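Local atomic coordinates of polyhedrin (Orgyia pseudotsugata cypovirus 5, PDB entry 5A8U), a protein that forms the bulk of the virus occlusion bodies, the protein crystals (polyhedra) that shield virus from the environment until insect larvae eat them. Residues V32-K37 and Y46-T51; Q111-G116 and G172-V177. All blocks are in the same frame, centred on the assembly; numbering follows the deposited sequence.

Contact 1 (V32-K37 and Y46-T51); sequences VTVVLK and YNWQGT
Val34 meets Trp48 on the closely packed side of this contact. Its CG2 lies 3.7 Å from Trp48 CZ3, obliquely to the indole. Val34 CG2 takes the branch beside the backbone N and CG1 the one anti to it (chi1 162°), which turns CG2 to the indole. The edge of the same indole also faces the backbone, with Trp48 CE3 3.5 Å from Val32 O. Trp48 is the partly solvent-exposed member of this side. Further along, Leu36 CD1 comes to the edge of the Tyr46 ring, 4.0 Å from CE2. Ile54 and Leu58 of strand 53-58 pack on this side, and Phe192 meets Trp48 edge-to-face. Tyr46 OH is hydrogen-bonded to the carbonyl of Leu62. The two strands are the arms of a beta hairpin, strands 30-37 and 43-50. Val32 with Trp48 and Val34 with Tyr46 are antiparallel hydrogen-bonded pairs, each closed by two backbone bonds. Trp48 N reaches Val32 O at 2.8 Å, and Val34 N reaches Tyr46 O at 2.8 Å. Between them stands the non-hydrogen-bonded pair Thr33-Asn47, on the opposite face. Packing between the two segments is sparser there, but helix 230-241 lies over this face, with Phe238 on Thr33. Asn47 ND2 donates to Thr33 OG1 over 3.1 Å, in a bent bond (144°) with the hydroxyl 25° out of the amide plane. Asn47 ND2 is also hydrogen-bonded to Asn31, and Asn47 OD1 to Arg241. Gln49 makes no contact with 32-37; its NE2 is hydrogen-bonded to the carbonyl of Gly132 of the second subunit.

Contact 2 (Q111-G116 and G172-V177); sequences QFIVQG and GKSYYV
The flat amide of Gln111 meets Ser174. Ser174 OG donates to Gln111 OE1 over 2.7 Å, from 23° off the carbonyl plane and at a C=O...O angle of 106°. The hydroxyl thus comes from beside the carbonyl, and it also lies 3.1 Å from Gln111 CG. At the other end of the amide, NE2 is hydrogen-bonded to Gln246 O, which helps fix its rotation. An extended glutamine chain, with CG anti to the backbone N (chi1 -173°), runs out alongside the serine. Phe112 and Tyr175 meet at their roots, CB to CB at 4.5 Å, and then diverge. The Phe112 side chain goes to Val32 and Val34 of strand 30-37. Tyr176, on the Gln111 side, is hydrogen-bonded by its OH to Arg178.

The backbones form a regular antiparallel ladder. Phe112 with Tyr175 and Val114 with Lys173 are hydrogen-bonded pairs, each with two bonds, such as Val114 N to Lys173 O at 2.9 Å. The strands draw close at Gly172, whose CA stands 3.0 Å from Val114 O and 3.9 Å from Gln115 CA.

Both strands lie inside a larger antiparallel sheet. Strand 109-115 is flanked on its other side by strand 30-37, and strand 169-178 by strand 162-166. Leu164 of the latter packs on Ile113 and Ser174. Tyr245, in the segment after helix 230-241, lies against Gln111 and Ile113.

How the contacts relate
From the N terminus, helix 6-21 comes first. The chain then enters strand 30-37, turns and returns as strand 43-50, so contact 1 closes a short hairpin loop. Contact 2 opens only later, at strand 109-115, and closes a much longer loop with strand 169-178. The two are in series and neither nests in the other. In space they are side by side, with centres about 9 Å apart. Strands 30-37 and 109-115 are neighbours, probably hydrogen-bonded from Val35 N to Gln111 O and from Thr33 N to Ile113 O. The Phe112 ring packs on Val32 and Val34. Together the contacts join four adjacent strands of one antiparallel sheet.

Contact 1 (V32-K37 and Y46-T51)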
loop_
_atom_site.group_PDB
_atom_site.type_symbol
_atom_site.label_atom_id
_atom_site.label_comp_id
_atom_site.label_asym_id
_atom_site.label_seq_id
_atom_site.Cartn_x
_atom_site.Cartn_y
_atom_site.Cartn_z
ATOM N N VAL A 32 -15.313 4.375 -1.911
ATOM C CA VAL A 32 -15.543 3.599 -0.709
ATOM C C VAL A 32 -15.005 4.441 0.429
ATOM O O VAL A 32 -13.869 4.909 0.376
ATOM C CB VAL A 32 -14.820 2.247 -0.771
ATOM C CG1 VAL A 32 -15.035 1.478 0.521
ATOM C CG2 VAL A 32 -15.360 1.448 -1.969
ATOM N N THR A 33 -15.838 4.671 1.438
ATOM C CA THR A 33 -15.438 5.455 2.588
ATOM C C THR A 33 -15.646 4.623 3.852
ATOM O O THR A 33 -16.681 3.965 4.038
ATOM C CB THR A 33 -16.210 6.781 2.674
ATOM O OG1 THR A 33 -16.084 7.471 1.425
ATOM C CG2 THR A 33 -15.639 7.692 3.787
ATOM N N VAL A 34 -14.619 4.599 4.683
ATOM C CA VAL A 34 -14.755 4.030 6.011
ATOM C C VAL A 34 -14.736 5.177 6.995
ATOM O O VAL A 34 -13.804 5.989 7.003
ATOM C CB VAL A 34 -13.600 3.069 6.330
ATOM C CG1 VAL A 34 -13.479 2.813 7.860
ATOM C CG2 VAL A 34 -13.777 1.793 5.550
ATOM N N VAL A 35 -15.788 5.269 7.801
ATOM C CA VAL A 35 -15.856 6.311 8.814
ATOM C C VAL A 35 -15.823 5.673 10.186
ATOM O O VAL A 35 -16.730 4.932 10.546
ATOM C CB VAL A 35 -17.131 7.148 8.703
ATOM C CG1 VAL A 35 -17.084 8.292 9.713
ATOM C CG2 VAL A 35 -17.262 7.725 7.310
ATOM N N LEU A 36 -14.773 5.947 10.943
ATOM C CA LEU A 36 -14.623 5.345 12.268
ATOM C C LEU A 36 -15.096 6.310 13.330
ATOM O O LEU A 36 -14.799 7.496 13.249
ATOM C CB LEU A 36 -13.165 4.992 12.517
ATOM C CG LEU A 36 -12.662 3.961 11.503
ATOM C CD1 LEU A 36 -11.150 3.902 11.511
ATOM C CD2 LEU A 36 -13.245 2.589 11.841
ATOM N N LYS A 37 -15.832 5.806 14.320
ATOM C CA LYS A 37 -16.415 6.694 15.320
ATOM C C LYS A 37 -15.824 6.418 16.693
ATOM O O LYS A 37 -15.677 5.249 17.080
ATOM C CB LYS A 37 -17.929 6.501 15.360
ATOM C CG LYS A 37 -18.575 6.578 13.970
ATOM C CD LYS A 37 -20.077 6.775 14.110
ATOM C CE LYS A 37 -20.364 8.148 14.691
ATOM N NZ LYS A 37 -21.828 8.425 14.753
ATOM N N TYR A 46 -11.494 7.503 5.996
ATOM C CA TYR A 46 -10.636 7.006 4.931
ATOM C C TYR A 46 -11.501 6.852 3.699
ATOM O O TYR A 46 -12.537 6.192 3.752
ATOM C CB TYR A 46 -10.069 5.630 5.296
ATOM C CG TYR A 46 -9.096 5.645 6.456
ATOM C CD1 TYR A 46 -7.744 5.909 6.244
ATOM C CD2 TYR A 46 -9.533 5.407 7.754
ATOM C CE1 TYR A 46 -6.848 5.926 7.317
ATOM C CE2 TYR A 46 -8.657 5.421 8.814
ATOM C CZ TYR A 46 -7.323 5.697 8.592
ATOM O OH TYR A 46 -6.437 5.701 9.649
ATOM N N ASN A 47 -11.080 7.470 2.597
ATOM C CA ASN A 47 -11.813 7.456 1.335
ATOM C C ASN A 47 -10.935 6.948 0.185
ATOM O O ASN A 47 -9.921 7.553 -0.147
ATOM C CB ASN A 47 -12.395 8.853 1.041
ATOM C CG ASN A 47 -12.914 8.996 -0.387
ATOM O OD1 ASN A 47 -12.360 9.750 -1.179
ATOM N ND2 ASN A 47 -13.967 8.251 -0.724
ATOM N N TRP A 48 -11.317 5.802 -0.372
ATOM C CA TRP A 48 -10.657 5.218 -1.548
ATOM C C TRP A 48 -11.482 5.477 -2.819
ATOM O O TRP A 48 -12.709 5.486 -2.774
ATOM C CB TRP A 48 -10.521 3.708 -1.382
ATOM C CG TRP A 48 -9.626 3.203 -0.284
ATOM C CD1 TRP A 48 -8.349 2.730 -0.416
ATOM C CD2 TRP A 48 -9.977 3.025 1.096
ATOM N NE1 TRP A 48 -7.875 2.296 0.804
ATOM C CE2 TRP A 48 -8.854 2.477 1.747
ATOM C CE3 TRP A 48 -11.123 3.302 1.848
ATOM C CZ2 TRP A 48 -8.851 2.192 3.115
ATOM C CZ3 TRP A 48 -11.118 3.013 3.206
ATOM C CH2 TRP A 48 -9.992 2.465 3.823
ATOM N N GLN A 49 -10.809 5.665 -3.957
ATOM C CA GLN A 49 -11.498 5.828 -5.229
ATOM C C GLN A 49 -10.902 4.848 -6.228
ATOM O O GLN A 49 -9.765 4.408 -6.070
ATOM C CB GLN A 49 -11.297 7.242 -5.782
ATOM C CG GLN A 49 -11.719 8.363 -4.872
ATOM C CD GLN A 49 -11.430 9.721 -5.480
ATOM O OE1 GLN A 49 -11.917 10.041 -6.577
ATOM N NE2 GLN A 49 -10.623 10.526 -4.782
ATOM N N GLY A 50 -11.663 4.508 -7.261
ATOM C CA GLY A 50 -11.154 3.634 -8.308
ATOM C C GLY A 50 -12.138 3.609 -9.462
ATOM O O GLY A 50 -13.181 4.233 -9.394
ATOM N N THR A 51 -11.800 2.892 -10.526
ATOM C CA THR A 51 -12.655 2.847 -11.697
ATOM C C THR A 51 -13.358 1.496 -11.819
ATOM O O THR A 51 -14.565 1.454 -11.985
ATOM C CB THR A 51 -11.839 3.115 -12.954
ATOM O OG1 THR A 51 -10.620 2.355 -12.890
ATOM C CG2 THR A 51 -11.515 4.596 -13.049
#

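Contact 2 (Q111-G116 and G172-V177)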
loop_
_atom_site.group_PDB
_atom_site.type_symbol
_atom_site.label_atom_id
_atom_site.label_comp_id
_atom_site.label_asym_id
_atom_site.label_seq_id
_atom_site.Cartn_x
_atom_site.Cartn_y
_atom_site.Cartn_z
ATOM N N GLN A 111 -19.099 3.382 9.976
ATOM C CA GLN A 111 -20.002 3.424 8.832
ATOM C C GLN A 111 -19.169 3.094 7.583
ATOM O O GLN A 111 -18.120 3.692 7.359
ATOM C CB GLN A 111 -20.654 4.805 8.697
ATOM C CG GLN A 111 -21.723 4.810 7.624
ATOM C CD GLN A 111 -22.393 6.155 7.428
ATOM O OE1 GLN A 111 -23.150 6.333 6.471
ATOM N NE2 GLN A 111 -22.123 7.109 8.330
ATOM N N PHE A 112 -19.638 2.133 6.794
ATOM C CA PHE A 112 -18.959 1.721 5.576
ATOM C C PHE A 112 -19.873 2.170 4.437
ATOM O O PHE A 112 -21.015 1.711 4.328
ATOM C CB PHE A 112 -18.775 0.194 5.598
ATOM C CG PHE A 112 -18.124 -0.384 4.346
ATOM C CD1 PHE A 112 -16.772 -0.194 4.106
ATOM C CD2 PHE A 112 -18.858 -1.163 3.455
ATOM C CE1 PHE A 112 -16.160 -0.732 2.970
ATOM C CE2 PHE A 112 -18.245 -1.720 2.325
ATOM C CZ PHE A 112 -16.903 -1.510 2.090
ATOM N N ILE A 113 -19.400 3.113 3.630
ATOM C CA ILE A 113 -20.238 3.725 2.605
ATOM C C ILE A 113 -19.661 3.448 1.226
ATOM O O ILE A 113 -18.490 3.686 0.985
ATOM C CB ILE A 113 -20.327 5.249 2.784
ATOM C CG1 ILE A 113 -20.505 5.604 4.263
ATOM C CG2 ILE A 113 -21.431 5.821 1.901
ATOM C CD1 ILE A 113 -20.354 7.093 4.555
ATOM N N VAL A 114 -20.495 2.962 0.314
ATOM C CA VAL A 114 -20.031 2.659 -1.034
ATOM C C VAL A 114 -20.890 3.451 -2.010
ATOM O O VAL A 114 -22.105 3.391 -1.925
ATOM C CB VAL A 114 -20.175 1.154 -1.347
ATOM C CG1 VAL A 114 -19.671 0.851 -2.761
ATOM C CG2 VAL A 114 -19.406 0.310 -0.314
ATOM N N GLN A 115 -20.268 4.209 -2.910
ATOM C CA GLN A 115 -21.022 5.080 -3.819
ATOM C C GLN A 115 -20.536 4.992 -5.277
ATOM O O GLN A 115 -19.338 4.920 -5.536
ATOM C CB GLN A 115 -20.961 6.532 -3.315
ATOM C CG GLN A 115 -21.504 7.570 -4.307
ATOM C CD GLN A 115 -21.552 8.972 -3.720
ATOM O OE1 GLN A 115 -21.473 9.152 -2.500
ATOM N NE2 GLN A 115 -21.690 9.976 -4.587
ATOM N N GLY A 116 -21.475 4.992 -6.226
ATOM C CA GLY A 116 -21.116 4.953 -7.636
ATOM C C GLY A 116 -21.977 3.924 -8.328
ATOM O O GLY A 116 -22.922 3.430 -7.726
ATOM N N GLY A 172 -25.654 5.534 -3.406
ATOM C CA GLY A 172 -24.765 4.617 -2.739
ATOM C C GLY A 172 -25.508 3.837 -1.685
ATOM O O GLY A 172 -26.737 3.908 -1.588
ATOM N N LYS A 173 -24.761 3.068 -0.902
ATOM C CA LYS A 173 -25.334 2.319 0.202
ATOM C C LYS A 173 -24.418 2.430 1.401
ATOM O O LYS A 173 -23.202 2.597 1.259
ATOM C CB LYS A 173 -25.526 0.844 -0.161
ATOM C CG LYS A 173 -26.409 0.603 -1.377
ATOM C CD LYS A 173 -26.783 -0.878 -1.381
ATOM C CE LYS A 173 -27.589 -1.322 -2.561
ATOM N NZ LYS A 173 -28.113 -2.698 -2.214
ATOM N N SER A 174 -25.008 2.337 2.584
ATOM C CA SER A 174 -24.240 2.494 3.808
ATOM C C SER A 174 -24.525 1.356 4.765
ATOM O O SER A 174 -25.666 0.887 4.880
ATOM C CB SER A 174 -24.606 3.834 4.477
ATOM O OG SER A 174 -24.034 3.926 5.764
ATOM N N TYR A 175 -23.489 0.918 5.472
ATOM C CA TYR A 175 -23.656 -0.093 6.501
ATOM C C TYR A 175 -23.099 0.451 7.817
ATOM O O TYR A 175 -21.917 0.838 7.902
ATOM C CB TYR A 175 -22.954 -1.399 6.094
ATOM C CG TYR A 175 -23.026 -2.470 7.153
ATOM C CD1 TYR A 175 -24.249 -2.846 7.692
ATOM C CD2 TYR A 175 -21.877 -3.116 7.606
ATOM C CE1 TYR A 175 -24.338 -3.834 8.670
ATOM C CE2 TYR A 175 -21.950 -4.113 8.587
ATOM C CZ TYR A 175 -23.189 -4.455 9.122
ATOM O OH TYR A 175 -23.285 -5.432 10.093
ATOM N N TYR A 176 -23.947 0.486 8.841
ATOM C CA TYR A 176 -23.516 0.956 10.154
ATOM C C TYR A 176 -23.352 -0.230 11.085
ATOM O O TYR A 176 -24.234 -1.096 11.174
ATOM C CB TYR A 176 -24.540 1.950 10.748
ATOM C CG TYR A 176 -24.201 2.388 12.154
ATOM C CD1 TYR A 176 -23.344 3.466 12.375
ATOM C CD2 TYR A 176 -24.734 1.731 13.255
ATOM C CE1 TYR A 176 -23.024 3.873 13.655
ATOM C CE2 TYR A 176 -24.422 2.133 14.548
ATOM C CZ TYR A 176 -23.571 3.208 14.738
ATOM O OH TYR A 176 -23.252 3.604 16.013
ATOM N N VAL A 177 -22.222 -0.293 11.778
ATOM C CA VAL A 177 -22.037 -1.401 12.713
ATOM C C VAL A 177 -21.266 -1.023 13.967
ATOM O O VAL A 177 -20.276 -0.288 13.932
ATOM C CB VAL A 177 -21.403 -2.639 12.039
ATOM C CG1 VAL A 177 -19.944 -2.355 11.688
ATOM C CG2 VAL A 177 -21.510 -3.868 12.953
#